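Local coordinates for Orf c02003 protein (Sulfolobus solfataricus P2, PDB 2Q00) that is of unknown function but belongs to the archaeal PaREP1 family and folds as a compact, all-helical bundle of a single chain, at residues E109-R112 and K113-F117. Residues are numbered along the deposited sequence; the frame is centred on the assembly and turned at random.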
ATOM      1  N   GLU A 109       1.296   7.955   6.174  1.00 44.45           N
ATOM      2  CA  GLU A 109       0.798   7.483   7.464  1.00 45.48           C
ATOM      3  C   GLU A 109      -0.379   6.520   7.275  1.00 42.58           C
ATOM      4  O   GLU A 109      -0.572   5.605   8.072  1.00 44.11           O
ATOM      5  CB  GLU A 109       0.390   8.670   8.340  1.00 45.63           C
ATOM      6  CG  GLU A 109       0.263   8.340   9.826  1.00 59.09           C
ATOM      7  CD  GLU A 109       1.503   7.642  10.409  1.00 67.08           C
ATOM      8  OE1 GLU A 109       2.660   8.096  10.178  1.00 60.51           O
ATOM      9  OE2 GLU A 109       1.306   6.631  11.116  1.00 70.41           O
ATOM     10  N   ASP A 110      -1.167   6.723   6.225  1.00 42.96           N
ATOM     11  CA  ASP A 110      -2.298   5.832   5.955  1.00 44.11           C
ATOM     12  C   ASP A 110      -1.758   4.480   5.439  1.00 45.82           C
ATOM     13  O   ASP A 110      -2.391   3.420   5.617  1.00 40.55           O
ATOM     14  CB  ASP A 110      -3.249   6.454   4.914  1.00 45.51           C
ATOM     15  CG  ASP A 110      -4.060   7.634   5.465  1.00 52.90           C
ATOM     16  OD1 ASP A 110      -4.403   7.649   6.672  1.00 50.71           O
ATOM     17  OD2 ASP A 110      -4.377   8.550   4.673  1.00 56.67           O
ATOM     18  N   VAL A 111      -0.602   4.533   4.779  1.00 45.28           N
ATOM     19  CA  VAL A 111       0.038   3.320   4.281  1.00 50.15           C
ATOM     20  C   VAL A 111       0.511   2.487   5.483  1.00 49.07           C
ATOM     21  O   VAL A 111       0.307   1.277   5.522  1.00 50.44           O
ATOM     22  CB  VAL A 111       1.261   3.640   3.400  1.00 48.24           C
ATOM     23  CG1 VAL A 111       1.949   2.348   2.988  1.00 56.95           C
ATOM     24  CG2 VAL A 111       0.827   4.425   2.173  1.00 52.47           C
ATOM     25  N   ARG A 112       1.131   3.151   6.459  1.00 49.25           N
ATOM     26  CA  ARG A 112       1.623   2.470   7.651  1.00 50.32           C
ATOM     27  C   ARG A 112       0.516   1.649   8.299  1.00 52.11           C
ATOM     28  O   ARG A 112       0.701   0.478   8.633  1.00 54.64           O
ATOM     29  CB  ARG A 112       2.147   3.475   8.679  1.00 51.05           C
ATOM     30  CG  ARG A 112       3.073   2.861   9.735  1.00 58.04           C
ATOM     31  CD  ARG A 112       3.010   3.602  11.080  1.00 61.14           C
ATOM     32  NE  ARG A 112       4.281   3.572  11.815  1.00 72.54           N
ATOM     33  CZ  ARG A 112       4.936   2.468  12.187  1.00 80.70           C
ATOM     34  NH1 ARG A 112       4.460   1.255  11.905  1.00 79.46           N
ATOM     35  NH2 ARG A 112       6.091   2.579  12.836  1.00 75.23           N
ATOM     36  N   LYS A 113      -0.640   2.272   8.474  1.00 50.46           N
ATOM     37  CA  LYS A 113      -1.789   1.623   9.095  1.00 47.59           C
ATOM     38  C   LYS A 113      -2.228   0.426   8.262  1.00 44.44           C
ATOM     39  O   LYS A 113      -2.668  -0.596   8.779  1.00 43.98           O
ATOM     40  CB  LYS A 113      -2.940   2.636   9.217  1.00 48.89           C
ATOM     41  CG  LYS A 113      -4.023   2.265  10.224  1.00 56.99           C
ATOM     42  CD  LYS A 113      -4.911   3.479  10.550  1.00 64.47           C
ATOM     43  CE  LYS A 113      -5.998   3.158  11.575  1.00 65.88           C
ATOM     44  NZ  LYS A 113      -6.899   4.331  11.783  1.00 68.92           N
ATOM     45  N   LEU A 114      -2.103   0.566   6.958  1.00 44.61           N
ATOM     46  CA  LEU A 114      -2.494  -0.498   6.062  1.00 45.45           C
ATOM     47  C   LEU A 114      -1.504  -1.642   6.198  1.00 46.22           C
ATOM     48  O   LEU A 114      -1.883  -2.805   6.302  1.00 43.84           O
ATOM     49  CB  LEU A 114      -2.500   0.035   4.630  1.00 44.73           C
ATOM     50  CG  LEU A 114      -2.891  -0.927   3.523  1.00 45.53           C
ATOM     51  CD1 LEU A 114      -4.193  -1.637   3.870  1.00 42.56           C
ATOM     52  CD2 LEU A 114      -3.004  -0.143   2.228  1.00 44.82           C
ATOM     53  N   VAL A 115      -0.227  -1.295   6.213  1.00 46.54           N
ATOM     54  CA  VAL A 115       0.820  -2.291   6.314  1.00 49.19           C
ATOM     55  C   VAL A 115       0.645  -3.144   7.562  1.00 53.04           C
ATOM     56  O   VAL A 115       0.658  -4.373   7.481  1.00 54.62           O
ATOM     57  CB  VAL A 115       2.213  -1.625   6.323  1.00 45.74           C
ATOM     58  CG1 VAL A 115       3.291  -2.652   6.592  1.00 43.69           C
ATOM     59  CG2 VAL A 115       2.463  -0.948   4.981  1.00 44.28           C
ATOM     60  N   ILE A 116       0.454  -2.492   8.707  1.00 56.99           N
ATOM     61  CA  ILE A 116       0.297  -3.217   9.960  1.00 58.65           C
ATOM     62  C   ILE A 116      -0.965  -4.065   9.983  1.00 58.33           C
ATOM     63  O   ILE A 116      -0.969  -5.147  10.554  1.00 61.02           O
ATOM     64  CB  ILE A 116       0.298  -2.263  11.166  1.00 60.55           C
ATOM     65  CG1 ILE A 116      -0.913  -1.337  11.096  1.00 71.78           C
ATOM     66  CG2 ILE A 116       1.603  -1.454  11.182  1.00 57.98           C
ATOM     67  CD1 ILE A 116      -1.115  -0.486  12.342  1.00 83.50           C
ATOM     68  N   PHE A 117      -2.037  -3.591   9.363  1.00 59.23           N
ATOM     69  CA  PHE A 117      -3.251  -4.386   9.334  1.00 60.43           C
ATOM     70  C   PHE A 117      -2.912  -5.719   8.684  1.00 59.57           C
ATOM     71  O   PHE A 117      -3.299  -6.774   9.181  1.00 60.63           O
ATOM     72  CB  PHE A 117      -4.360  -3.691   8.532  1.00 59.84           C
ATOM     73  CG  PHE A 117      -5.113  -2.637   9.307  1.00 67.89           C
ATOM     74  CD1 PHE A 117      -5.503  -2.866  10.629  1.00 72.37           C
ATOM     75  CD2 PHE A 117      -5.475  -1.431   8.700  1.00 68.74           C
ATOM     76  CE1 PHE A 117      -6.245  -1.910  11.333  1.00 72.92           C
ATOM     77  CE2 PHE A 117      -6.214  -0.474   9.391  1.00 62.08           C
ATOM     78  CZ  PHE A 117      -6.603  -0.707  10.709  1.00 64.12           C
TER
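Val111 and Val115 pack one turn apart on the buried face of helix 101-122, which Leu114 shares; this amphipathic alpha-helix in an all-helical bundle is a compact example of how one helix divides its side chains between core and solvent. Successive i to i+4 backbone bonds of uneven quality run along this piece of helix. Val115 N reaches Val111 O at 2.7 Å and Ile116 N reaches Arg112 O at 3.0 Å, both close to linear, whereas Leu114 N meets Asp110 O at a more bent 142° and the bond from Lys113 N to Glu109 O is weak. Val111 O also receives a second, weak bond from Leu114 N.

Among the apolar groups, CG1 of Val111 lies 3.9 Å from CG2 of Val115, the two branched side chains meeting at a slant. Leu114 packs on Ala34, Ala37 and Leu41 of helix 23-45, while Val111 also rests on Leu89 of helix 79-95 and Val115 on Ala7 of helix 6-19.

Charged groups occupy the flanks. Asp110 and Lys113 find their polar partners outside this piece of helix: OD2 of Asp110 is hydrogen-bonded to OG of Ser85 on helix 79-95, and the extended Lys113 chain delivers NZ to a salt bridge with Glu78 in the loop just before it, both binding the helix to that one part of the fold. Arg112 is exposed; with CG anti to its own N (chi1 -161°) and a bend at chi3, its side chain crosses that of Ile116 at a slant, with methyl CG2 of Ile116 at the guanidinium edge, near its plane, 4.0 Å from NH1.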